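6-phospho-beta-d glycosidase (Streptococcus pyogenes, PDB 5FOO) probably hydrolyses 6-phosphorylated beta-glucosides as a family 1 glycoside hydrolase, and here binds 6-phosphocyclophellitol in its pocket. Local coordinates at residues I77-L82 with K136-L141; I115-F120 with K147-Q152; W160-E165 with K202-Y207; I219-N224 with E254-G259. The protein carries 1 engineered substitution. One frame throughout, in Å; residues are numbered along the deposited sequence.

Interaction 1 of 4, residues I77-L82 with K136-L141; sequences IQWTRL and KHVVDL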
# COMPACT_ATOMS: atom_id res chain seq x y z
N ILE A 77 -0.31 10.79 -4.72
CA ILE A 77 -0.77 11.74 -5.75
C ILE A 77 -1.66 10.93 -6.70
O ILE A 77 -1.25 9.84 -7.19
CB ILE A 77 0.42 12.38 -6.53
CG1 ILE A 77 1.29 13.27 -5.62
CG2 ILE A 77 -0.04 13.17 -7.74
CD1 ILE A 77 2.58 13.78 -6.26
N GLN A 78 -2.85 11.47 -6.94
CA GLN A 78 -3.84 10.90 -7.90
C GLN A 78 -3.59 11.37 -9.28
O GLN A 78 -3.69 12.54 -9.53
CB GLN A 78 -5.26 11.26 -7.52
CG GLN A 78 -5.68 10.63 -6.18
CD GLN A 78 -7.20 10.66 -5.97
OE1 GLN A 78 -7.93 9.91 -6.58
NE2 GLN A 78 -7.65 11.52 -5.07
N TRP A 79 -3.26 10.43 -10.17
CA TRP A 79 -3.24 10.61 -11.59
C TRP A 79 -4.50 11.36 -12.08
O TRP A 79 -4.42 12.27 -12.94
CB TRP A 79 -3.16 9.20 -12.19
CG TRP A 79 -2.74 9.08 -13.59
CD1 TRP A 79 -2.58 10.08 -14.49
CD2 TRP A 79 -2.44 7.84 -14.28
NE1 TRP A 79 -2.20 9.56 -15.71
CE2 TRP A 79 -2.10 8.19 -15.61
CE3 TRP A 79 -2.43 6.47 -13.89
CZ2 TRP A 79 -1.77 7.23 -16.55
CZ3 TRP A 79 -2.10 5.53 -14.82
CH2 TRP A 79 -1.79 5.91 -16.16
N THR A 80 -5.65 10.99 -11.51
CA THR A 80 -6.92 11.57 -11.88
C THR A 80 -7.10 13.02 -11.42
O THR A 80 -7.97 13.68 -11.94
CB THR A 80 -8.11 10.75 -11.31
OG1 THR A 80 -7.99 10.61 -9.87
CG2 THR A 80 -8.18 9.41 -12.00
N ARG A 81 -6.28 13.51 -10.48
CA ARG A 81 -6.28 14.95 -10.08
C ARG A 81 -5.21 15.76 -10.79
O ARG A 81 -5.46 16.86 -11.19
CB ARG A 81 -6.06 15.09 -8.55
CG ARG A 81 -6.09 16.51 -8.06
CD ARG A 81 -5.97 16.60 -6.58
NE ARG A 81 -7.07 16.02 -5.85
CZ ARG A 81 -8.29 16.50 -5.74
NH1 ARG A 81 -8.63 17.60 -6.33
NH2 ARG A 81 -9.22 15.84 -4.99
N LEU A 82 -4.01 15.21 -10.90
CA LEU A 82 -2.86 16.00 -11.44
C LEU A 82 -2.91 16.21 -12.96
O LEU A 82 -2.47 17.24 -13.45
CB LEU A 82 -1.54 15.36 -11.10
CG LEU A 82 -0.28 16.19 -11.45
CD1 LEU A 82 -0.35 17.63 -10.87
CD2 LEU A 82 0.94 15.45 -10.92
N LYS A 136 0.24 -1.89 -22.32
CA LYS A 136 1.57 -1.27 -22.24
C LYS A 136 1.60 0.19 -22.66
O LYS A 136 2.48 0.95 -22.23
CB LYS A 136 2.60 -2.11 -22.95
CG LYS A 136 2.74 -3.49 -22.28
CD LYS A 136 3.72 -4.42 -23.02
CE LYS A 136 3.83 -5.75 -22.29
NZ LYS A 136 4.92 -6.57 -22.84
N HIS A 137 0.60 0.63 -23.42
CA HIS A 137 0.45 2.06 -23.72
C HIS A 137 0.05 2.82 -22.44
O HIS A 137 0.61 3.85 -22.13
CB HIS A 137 -0.56 2.31 -24.83
CG HIS A 137 -0.82 3.76 -25.08
ND1 HIS A 137 0.15 4.63 -25.51
CD2 HIS A 137 -1.95 4.48 -24.96
CE1 HIS A 137 -0.37 5.83 -25.67
NE2 HIS A 137 -1.65 5.76 -25.33
N VAL A 138 -0.90 2.28 -21.70
CA VAL A 138 -1.25 2.82 -20.39
C VAL A 138 -0.05 2.94 -19.44
O VAL A 138 0.05 3.96 -18.69
CB VAL A 138 -2.39 2.04 -19.73
CG1 VAL A 138 -2.49 2.34 -18.22
CG2 VAL A 138 -3.69 2.33 -20.48
N VAL A 139 0.79 1.93 -19.43
CA VAL A 139 2.04 1.96 -18.66
C VAL A 139 2.87 3.15 -19.07
O VAL A 139 3.42 3.84 -18.22
CB VAL A 139 2.86 0.71 -18.86
CG1 VAL A 139 4.32 0.92 -18.42
CG2 VAL A 139 2.22 -0.40 -18.04
N ASP A 140 2.96 3.41 -20.36
CA ASP A 140 3.69 4.60 -20.84
C ASP A 140 3.05 5.89 -20.39
O ASP A 140 3.74 6.80 -20.07
CB ASP A 140 3.82 4.62 -22.37
CG ASP A 140 4.86 3.63 -22.89
OD1 ASP A 140 5.83 3.29 -22.19
OD2 ASP A 140 4.74 3.18 -24.02
N LEU A 141 1.71 5.97 -20.37
CA LEU A 141 1.05 7.17 -19.90
C LEU A 141 1.28 7.37 -18.34
O LEU A 141 1.41 8.51 -17.85
CB LEU A 141 -0.43 7.11 -20.23
CG LEU A 141 -0.83 6.97 -21.70
CD1 LEU A 141 -2.33 7.00 -21.87
CD2 LEU A 141 -0.18 8.06 -22.55
O HOH W 1 -0.83 10.49 -18.25
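Trp79 reaches across to Val138 and Leu141 almost alone, spanning backbones that come no closer than 10.0 Å between the CA atoms of Trp79 and Leu141. A chi1 of -163° points CG away from the backbone N, so the indole is carried out from the short helix 79-82 and drives the rim of its six-membered ring at helix 136-153. The tight part lies at that rim. Trp79 CZ2 sits 3.5 Å from Leu141 C, with Leu141 CB lying in the ring plane at the same edge, while the carbonyl O of Val138 comes to the edge at 3.7 Å from Trp79 CH2. Packing is slacker toward Val138 CG1, 4.2 Å from Trp79 CH2. On the pyrrole side, direct packing gives way to a water, which accepts from Trp79 NE1 and donates to Leu141 O, each at 3.0 Å, satisfying a buried N-H and a helix carbonyl together. Leu126 of helix 124-130 touches all three residues. The contact joins the turn after strand 72-76 to helix 136-153, which precedes strand 159-161, within the outer layer of a (beta/alpha)8 barrel.

Interaction 2 of 4, residues I115-F120 with K147-Q152; sequences INLHHF and KVCFEQ. With JAZ (6-phosphocyclophellitol), chain G.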
# COMPACT_ATOMS: atom_id res chain seq x y z
N ILE A 115 5.91 10.14 -0.92
CA ILE A 115 4.84 10.20 -1.96
C ILE A 115 4.76 8.95 -2.80
O ILE A 115 5.76 8.55 -3.40
CB ILE A 115 5.00 11.43 -2.79
CG1 ILE A 115 4.93 12.69 -1.88
CG2 ILE A 115 4.00 11.47 -3.89
CD1 ILE A 115 3.59 12.97 -1.25
N ASN A 116 3.57 8.32 -2.78
CA ASN A 116 3.24 7.18 -3.60
C ASN A 116 2.55 7.68 -4.84
O ASN A 116 1.80 8.61 -4.75
CB ASN A 116 2.34 6.25 -2.79
CG ASN A 116 1.82 5.08 -3.59
OD1 ASN A 116 2.49 4.52 -4.49
ND2 ASN A 116 0.61 4.72 -3.29
N LEU A 117 2.77 7.02 -5.99
CA LEU A 117 2.11 7.40 -7.23
C LEU A 117 0.86 6.67 -7.66
O LEU A 117 0.17 7.14 -8.59
CB LEU A 117 3.09 7.39 -8.38
CG LEU A 117 4.33 8.21 -8.09
CD1 LEU A 117 5.42 7.83 -9.07
CD2 LEU A 117 3.97 9.69 -8.15
N HIS A 118 0.52 5.57 -7.00
CA HIS A 118 -0.63 4.76 -7.44
C HIS A 118 -1.11 3.98 -6.26
O HIS A 118 -0.36 3.17 -5.72
CB HIS A 118 -0.21 3.85 -8.58
CG HIS A 118 -1.22 2.83 -8.98
ND1 HIS A 118 -0.89 1.52 -9.26
CD2 HIS A 118 -2.56 2.92 -9.17
CE1 HIS A 118 -1.98 0.83 -9.55
NE2 HIS A 118 -3.00 1.66 -9.49
N HIS A 119 -2.35 4.22 -5.85
CA HIS A 119 -2.96 3.44 -4.77
C HIS A 119 -4.40 3.07 -5.22
O HIS A 119 -5.38 3.75 -4.86
CB HIS A 119 -2.94 4.28 -3.45
CG HIS A 119 -3.17 3.47 -2.23
ND1 HIS A 119 -2.46 3.66 -1.06
CD2 HIS A 119 -4.01 2.44 -1.99
CE1 HIS A 119 -2.86 2.78 -0.16
NE2 HIS A 119 -3.81 2.03 -0.69
N PHE A 120 -4.46 2.03 -6.06
CA PHE A 120 -5.68 1.44 -6.58
C PHE A 120 -6.53 2.43 -7.38
O PHE A 120 -7.79 2.30 -7.40
CB PHE A 120 -6.56 0.89 -5.42
CG PHE A 120 -5.84 0.04 -4.39
CD1 PHE A 120 -4.62 -0.58 -4.62
CD2 PHE A 120 -6.44 -0.16 -3.16
CE1 PHE A 120 -3.99 -1.37 -3.62
CE2 PHE A 120 -5.85 -0.94 -2.16
CZ PHE A 120 -4.63 -1.56 -2.40
N LYS A 147 6.76 11.48 -14.50
CA LYS A 147 7.67 12.56 -14.88
C LYS A 147 7.13 13.95 -14.50
O LYS A 147 7.88 14.79 -13.98
CB LYS A 147 7.92 12.60 -16.37
CG LYS A 147 8.95 11.69 -16.95
CD LYS A 147 9.27 12.24 -18.37
CE LYS A 147 10.38 11.49 -19.05
NZ LYS A 147 9.87 10.27 -19.74
N VAL A 148 5.84 14.21 -14.73
CA VAL A 148 5.26 15.48 -14.23
C VAL A 148 5.54 15.59 -12.73
O VAL A 148 6.06 16.61 -12.30
CB VAL A 148 3.74 15.63 -14.54
CG1 VAL A 148 3.16 16.85 -13.91
CG2 VAL A 148 3.48 15.68 -16.05
N CYS A 149 5.21 14.54 -11.95
CA CYS A 149 5.39 14.56 -10.49
C CYS A 149 6.86 14.88 -10.10
O CYS A 149 7.14 15.76 -9.32
CB CYS A 149 4.99 13.24 -9.89
SG CYS A 149 3.19 12.93 -9.99
N PHE A 150 7.79 14.15 -10.67
CA PHE A 150 9.22 14.38 -10.38
C PHE A 150 9.69 15.85 -10.77
O PHE A 150 10.36 16.50 -9.97
CB PHE A 150 10.06 13.37 -11.07
CG PHE A 150 9.65 11.94 -10.81
CD1 PHE A 150 9.18 11.54 -9.56
CD2 PHE A 150 9.83 10.98 -11.80
CE1 PHE A 150 8.85 10.20 -9.33
CE2 PHE A 150 9.55 9.67 -11.56
CZ PHE A 150 9.05 9.27 -10.32
N GLU A 151 9.28 16.34 -11.94
CA GLU A 151 9.62 17.69 -12.37
C GLU A 151 9.01 18.75 -11.48
O GLU A 151 9.66 19.72 -11.15
CB GLU A 151 9.18 17.89 -13.82
CG GLU A 151 10.04 17.05 -14.74
CD GLU A 151 9.52 16.90 -16.14
OE1 GLU A 151 8.49 17.51 -16.48
OE2 GLU A 151 10.18 16.17 -16.92
N GLN A 152 7.77 18.55 -11.04
CA GLN A 152 7.06 19.59 -10.34
C GLN A 152 7.34 19.58 -8.87
O GLN A 152 7.33 20.65 -8.26
CB GLN A 152 5.57 19.49 -10.58
CG GLN A 152 5.12 19.74 -12.02
CD GLN A 152 5.49 21.12 -12.50
OE1 GLN A 152 5.42 22.09 -11.75
NE2 GLN A 152 5.95 21.20 -13.74
C2 JAZ G . -6.40 -0.03 3.39
C3 JAZ G . -5.16 0.56 2.70
C4 JAZ G . -4.21 -0.55 2.25
C5 JAZ G . -3.77 -1.44 3.40
C6 JAZ G . -4.96 -1.95 4.17
C7 JAZ G . -5.91 -0.83 4.59
C8 JAZ G . -7.04 -1.32 5.50
O9 JAZ G . -7.81 -2.25 4.74
P10 JAZ G . -9.37 -2.38 5.05
O11 JAZ G . -9.84 -3.38 4.05
O12 JAZ G . -10.02 -1.06 5.13
O13 JAZ G . -9.46 -2.90 6.42
O14 JAZ G . -5.64 -2.96 3.41
O15 JAZ G . -7.26 1.01 3.88
O16 JAZ G . -5.61 1.27 1.57
O17 JAZ G . -3.09 0.00 1.59
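Leu117, just past the end of strand 112-116, meets Cys149 and Phe150 of helix 136-153: a strand-to-helix packing in the beta-alpha-beta unit of the TIM barrel. Followed along the helix, the first to touch is Cys149, whose side chain heads for the strand and places SG 3.8 Å from Leu117 CD2. Phe150 comes next, and its ring tip supplies the second contact: CZ lies 4.1 Å from Leu117 CD1, the two side chains crossing at a slant. The fork of Leu117 is thus shared, one methyl to the sulfur and the other to the ring, a wholly apolar seam. Phe150 also meets Trp160 and Tyr207 edge-to-face, which carries the seam on to the next strand and helix.

On the barrel side the chain changes character. OD1 of Asn116 accepts weakly from His118 N, and its ND2 donates weakly to His118 O. His119 then turns to the pocket, its CG anti to the backbone N (chi1 -164°), and sends its ring to the ligand. Phe120 backs it, one face lying beneath His119 CD2. At the imidazole tip, His119 NE2 donates to O16 of 6-phosphocyclophellitol over 3.0 Å, the N-H to oxygen angle being a bent 132°.

Interaction 3 of 4, residues W160-E165 with K202-Y207; sequences WFVHNE and KVIQAY. With JAZ (6-phosphocyclophellitol), chain G.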
# COMPACT_ATOMS: atom_id res chain seq x y z
N TRP A 160 10.06 8.69 -2.82
CA TRP A 160 9.07 8.39 -3.79
C TRP A 160 8.79 6.86 -3.82
O TRP A 160 9.70 6.05 -3.66
CB TRP A 160 9.59 8.81 -5.16
CG TRP A 160 9.71 10.25 -5.39
CD1 TRP A 160 10.86 11.01 -5.29
CD2 TRP A 160 8.68 11.14 -5.78
NE1 TRP A 160 10.60 12.32 -5.60
CE2 TRP A 160 9.27 12.43 -5.93
CE3 TRP A 160 7.31 11.01 -6.00
CZ2 TRP A 160 8.52 13.55 -6.30
CZ3 TRP A 160 6.59 12.14 -6.40
CH2 TRP A 160 7.20 13.39 -6.50
N PHE A 161 7.54 6.50 -4.10
CA PHE A 161 7.12 5.13 -4.24
C PHE A 161 6.21 4.98 -5.45
O PHE A 161 5.36 5.80 -5.69
CB PHE A 161 6.50 4.66 -2.92
CG PHE A 161 7.51 4.49 -1.83
CD1 PHE A 161 8.25 3.33 -1.72
CD2 PHE A 161 7.78 5.53 -0.97
CE1 PHE A 161 9.26 3.20 -0.77
CE2 PHE A 161 8.77 5.41 0.02
CZ PHE A 161 9.51 4.26 0.11
N VAL A 162 6.40 3.92 -6.23
CA VAL A 162 5.71 3.85 -7.51
C VAL A 162 4.26 3.30 -7.32
O VAL A 162 3.33 3.89 -7.86
CB VAL A 162 6.46 3.01 -8.58
CG1 VAL A 162 5.65 3.02 -9.89
CG2 VAL A 162 7.84 3.60 -8.89
N HIS A 163 4.10 2.20 -6.59
CA HIS A 163 2.79 1.63 -6.30
C HIS A 163 2.66 1.31 -4.82
O HIS A 163 3.66 1.04 -4.12
CB HIS A 163 2.60 0.28 -7.00
CG HIS A 163 2.86 0.25 -8.47
ND1 HIS A 163 2.03 0.84 -9.38
CD2 HIS A 163 3.79 -0.39 -9.19
CE1 HIS A 163 2.46 0.61 -10.60
NE2 HIS A 163 3.54 -0.12 -10.51
N ASN A 164 1.42 1.29 -4.35
CA ASN A 164 1.06 0.54 -3.18
C ASN A 164 0.49 -0.81 -3.59
O ASN A 164 -0.52 -0.87 -4.31
CB ASN A 164 -0.00 1.30 -2.40
CG ASN A 164 -0.48 0.52 -1.19
OD1 ASN A 164 0.15 0.55 -0.13
ND2 ASN A 164 -1.58 -0.20 -1.35
N GLU A 165 1.13 -1.86 -3.14
CA GLU A 165 0.65 -3.25 -3.27
C GLU A 165 0.07 -3.59 -4.64
O GLU A 165 -1.16 -3.83 -4.80
CB GLU A 165 -0.34 -3.60 -2.17
CG GLU A 165 0.16 -3.45 -0.77
CD GLU A 165 -1.00 -3.45 0.29
OE1 GLU A 165 -2.01 -2.61 0.29
OE2 GLU A 165 -0.87 -4.31 1.16
N LYS A 202 10.20 1.33 -15.37
CA LYS A 202 10.13 2.50 -16.18
C LYS A 202 10.00 3.82 -15.42
O LYS A 202 10.56 4.84 -15.83
CB LYS A 202 9.04 2.38 -17.24
CG LYS A 202 9.36 1.29 -18.24
CD LYS A 202 8.44 1.35 -19.46
CE LYS A 202 9.18 2.13 -20.52
NZ LYS A 202 8.32 2.31 -21.71
N VAL A 203 9.26 3.81 -14.32
CA VAL A 203 9.13 5.01 -13.51
C VAL A 203 10.47 5.29 -12.82
O VAL A 203 10.91 6.46 -12.73
CB VAL A 203 7.95 4.93 -12.50
CG1 VAL A 203 8.00 6.11 -11.55
CG2 VAL A 203 6.65 5.01 -13.32
N ILE A 204 11.09 4.23 -12.35
CA ILE A 204 12.43 4.35 -11.76
C ILE A 204 13.43 4.89 -12.75
O ILE A 204 14.18 5.80 -12.40
CB ILE A 204 12.90 3.03 -11.13
CG1 ILE A 204 12.06 2.73 -9.87
CG2 ILE A 204 14.39 3.06 -10.82
CD1 ILE A 204 12.27 1.30 -9.33
N GLN A 205 13.40 4.42 -13.99
CA GLN A 205 14.27 4.97 -14.99
C GLN A 205 13.99 6.46 -15.12
O GLN A 205 14.93 7.25 -15.18
CB GLN A 205 14.12 4.29 -16.34
CG GLN A 205 15.03 4.76 -17.50
CD GLN A 205 14.74 3.98 -18.76
OE1 GLN A 205 15.60 3.28 -19.29
NE2 GLN A 205 13.49 4.00 -19.17
N ALA A 206 12.71 6.84 -15.20
CA ALA A 206 12.34 8.22 -15.47
C ALA A 206 12.81 9.12 -14.33
O ALA A 206 13.27 10.23 -14.57
CB ALA A 206 10.85 8.38 -15.73
N TYR A 207 12.75 8.60 -13.09
CA TYR A 207 13.11 9.38 -11.94
C TYR A 207 14.61 9.71 -12.06
O TYR A 207 15.02 10.86 -11.82
CB TYR A 207 12.82 8.62 -10.62
CG TYR A 207 13.30 9.40 -9.41
CD1 TYR A 207 12.67 10.57 -9.08
CD2 TYR A 207 14.44 9.00 -8.65
CE1 TYR A 207 13.09 11.34 -8.00
CE2 TYR A 207 14.88 9.77 -7.58
CZ TYR A 207 14.21 10.96 -7.29
OH TYR A 207 14.53 11.79 -6.25
C2 JAZ G . -6.40 -0.03 3.39
C3 JAZ G . -5.16 0.56 2.70
C4 JAZ G . -4.21 -0.55 2.25
C5 JAZ G . -3.77 -1.44 3.40
C6 JAZ G . -4.96 -1.95 4.17
C7 JAZ G . -5.91 -0.83 4.59
C8 JAZ G . -7.04 -1.32 5.50
O9 JAZ G . -7.81 -2.25 4.74
P10 JAZ G . -9.37 -2.38 5.05
O11 JAZ G . -9.84 -3.38 4.05
O12 JAZ G . -10.02 -1.06 5.13
O13 JAZ G . -9.46 -2.90 6.42
O14 JAZ G . -5.64 -2.96 3.41
O15 JAZ G . -7.26 1.01 3.88
O16 JAZ G . -5.61 1.27 1.57
O17 JAZ G . -3.09 0.00 1.59
O HOH W 2 13.13 13.88 -6.00
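Trp160 and Tyr207 cross at about a right angle as side chains, yet their rings are neither stacked nor perpendicular: the planes meet at 52°, with the indole's five-membered ring and the phenol centred 5.0 Å apart. The pair joins strand 159-161, fourth of the TIM barrel, to helix 186-208 packed outside it. Tyr207 holds CG opposite its backbone N (chi1 175°), which carries the phenol to the indole and leaves Trp160 CD1 and Tyr207 CE1 closest, 3.5 Å apart. A water in the plane of both rings, at their edges, accepts from Trp160 NE1 at 3.0 Å, while Tyr207 OH is bonded to Gly217 N.

Two residues on, Val162 sits where the chain turns a corner, and it meets Val203 quite differently, tip to tip, with Val162 CG2 3.7 Å from Val203 CG1. The other branch of Val162, CG1, lies over the centre of one face of the His163 ring. Past this corner the chain reaches the ligand. Asn164 ND2 donates to Glu165 OE1 on the anti side of the carboxylate, a bond that could steady this group beside the ligand. The same OE1 accepts from O17 of 6-phosphocyclophellitol at 3.1 Å, while Asn164 ND2 adds a weak bond to O17 at 3.3 Å.

Interaction 4 of 4, residues I219-N224 with E254-G259; sequences IGTILN and EAAVHG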
# COMPACT_ATOMS: atom_id res chain seq x y z
N ILE A 219 13.82 6.18 -4.58
CA ILE A 219 12.62 5.70 -5.19
C ILE A 219 12.52 4.23 -5.00
O ILE A 219 13.51 3.51 -5.09
CB ILE A 219 12.49 6.06 -6.66
CG1 ILE A 219 11.10 5.64 -7.16
CG2 ILE A 219 13.64 5.51 -7.50
CD1 ILE A 219 10.69 6.40 -8.36
N GLY A 220 11.31 3.80 -4.61
CA GLY A 220 11.06 2.41 -4.36
C GLY A 220 9.65 2.06 -4.71
O GLY A 220 9.03 2.70 -5.57
N THR A 221 9.18 0.97 -4.10
CA THR A 221 7.79 0.54 -4.26
C THR A 221 7.33 0.00 -2.93
O THR A 221 8.15 -0.18 -2.04
CB THR A 221 7.63 -0.43 -5.45
OG1 THR A 221 6.24 -0.57 -5.76
CG2 THR A 221 8.25 -1.82 -5.13
N ILE A 222 6.01 -0.17 -2.74
CA ILE A 222 5.45 -0.66 -1.49
C ILE A 222 4.84 -2.02 -1.76
O ILE A 222 3.87 -2.15 -2.52
CB ILE A 222 4.42 0.33 -0.91
CG1 ILE A 222 5.06 1.70 -0.60
CG2 ILE A 222 3.78 -0.22 0.35
CD1 ILE A 222 4.04 2.81 -0.52
N LEU A 223 5.38 -3.02 -1.10
CA LEU A 223 5.06 -4.40 -1.36
C LEU A 223 4.62 -5.10 -0.09
O LEU A 223 4.58 -4.47 0.94
CB LEU A 223 6.23 -5.12 -2.01
CG LEU A 223 6.76 -4.56 -3.30
CD1 LEU A 223 7.89 -5.43 -3.81
CD2 LEU A 223 5.70 -4.42 -4.38
N ASN A 224 4.17 -6.37 -0.21
CA ASN A 224 3.88 -7.28 0.94
C ASN A 224 4.95 -8.36 1.00
O ASN A 224 5.34 -8.98 -0.03
CB ASN A 224 2.54 -7.96 0.77
CG ASN A 224 1.37 -7.17 1.40
OD1 ASN A 224 1.06 -7.34 2.60
ND2 ASN A 224 0.67 -6.34 0.56
N GLU A 254 11.32 -9.93 -6.26
CA GLU A 254 12.43 -10.30 -7.10
C GLU A 254 12.58 -9.27 -8.18
O GLU A 254 13.69 -8.86 -8.45
CB GLU A 254 12.31 -11.71 -7.69
CG GLU A 254 12.48 -12.84 -6.69
CD GLU A 254 13.84 -12.80 -6.00
OE1 GLU A 254 14.84 -12.44 -6.66
OE2 GLU A 254 13.88 -13.14 -4.81
N ALA A 255 11.49 -8.85 -8.81
CA ALA A 255 11.57 -7.80 -9.82
C ALA A 255 12.02 -6.43 -9.25
O ALA A 255 12.87 -5.78 -9.84
CB ALA A 255 10.26 -7.63 -10.52
N ALA A 256 11.48 -6.01 -8.11
CA ALA A 256 11.87 -4.73 -7.49
C ALA A 256 13.36 -4.65 -7.09
O ALA A 256 14.01 -3.67 -7.39
CB ALA A 256 11.01 -4.44 -6.29
N VAL A 257 13.85 -5.69 -6.41
CA VAL A 257 15.12 -5.68 -5.75
C VAL A 257 16.22 -6.25 -6.66
O VAL A 257 17.26 -5.67 -6.75
CB VAL A 257 15.06 -6.53 -4.49
CG1 VAL A 257 16.42 -6.61 -3.82
CG2 VAL A 257 14.00 -6.00 -3.49
N HIS A 258 15.98 -7.40 -7.30
CA HIS A 258 16.96 -8.06 -8.12
C HIS A 258 16.70 -7.88 -9.56
O HIS A 258 17.53 -8.28 -10.30
CB HIS A 258 17.13 -9.55 -7.77
CG HIS A 258 17.60 -9.79 -6.36
ND1 HIS A 258 16.87 -10.53 -5.45
CD2 HIS A 258 18.68 -9.34 -5.69
CE1 HIS A 258 17.50 -10.55 -4.29
NE2 HIS A 258 18.59 -9.80 -4.40
N GLY A 259 15.63 -7.23 -9.99
CA GLY A 259 15.48 -6.92 -11.43
C GLY A 259 15.25 -8.17 -12.31
O GLY A 259 15.55 -8.14 -13.51
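Rotation about the CA-CB bond of Thr221 (chi1 -167°) sets OG1 anti to the backbone N and tucks CG2 between N and the carbonyl carbon, so that the methyl faces Ala256. In Leu223 the first torsion (-58°) swings CG to the side of the backbone N, and the chain then runs straight on to CD1, which arrives at the same alanine. The two residues lie on one face of strand 218-224, fifth in the TIM barrel, and look outward at helix 235-258.

Both meet the methyl of Ala256. Its CB stands 4.0 Å from Thr221 CG2 and 4.1 Å from Leu223 CD1, an unforced van der Waals contact; in keeping with so small a side chain, the CA atoms of Thr221 and Ala256 are 7.4 Å apart. Leu294 of the neighbouring strand 293-297 touches both Thr221 and Leu223, and Phe252 and Met253 from an earlier turn of the helix meet Leu223, so apolar groups surround the contact. The polar end of Thr221 turns elsewhere, OG1 making a weak bond to His163 O.

Residues 254-258 form a wider, pi-type turn, and Gly259 takes a positive phi. Val257 CG1 lies over the centre of one face of the His258 imidazole, which is tied at both nitrogens: NE2 bonds Asp358, and ND1 donates back along the helix to Glu254. That last bond meets Glu254 OE1 from above the carboxylate plane, 3.0 Å from His258 ND1, with an N-H to oxygen angle of 151°.

In the fold
Interactions 2, 3 and 4 pack successive barrel strands 112-116, 159-161 and 218-224 against helices 136-153, 186-208 and 235-258, which come later in the chain, while interaction 1 lies further out on helix 136-153, which it shares with interaction 2. Interactions 1 and 2 meet where Leu82 CD2 packs 3.5 Å from Cys149 SG, and the Asp140 OD1 to Lys202 NZ salt bridge of 2.7 Å ties interaction 1 to interaction 3. Toward the pocket, interactions 2 and 3 both touch 6-phosphocyclophellitol. Interaction 4 joins them indirectly: Asn224 ND2 lies 2.6 Å from Glu165 OE2, a probable hydrogen bond, although the Leu223 side chain remains about 11 Å from the ligand.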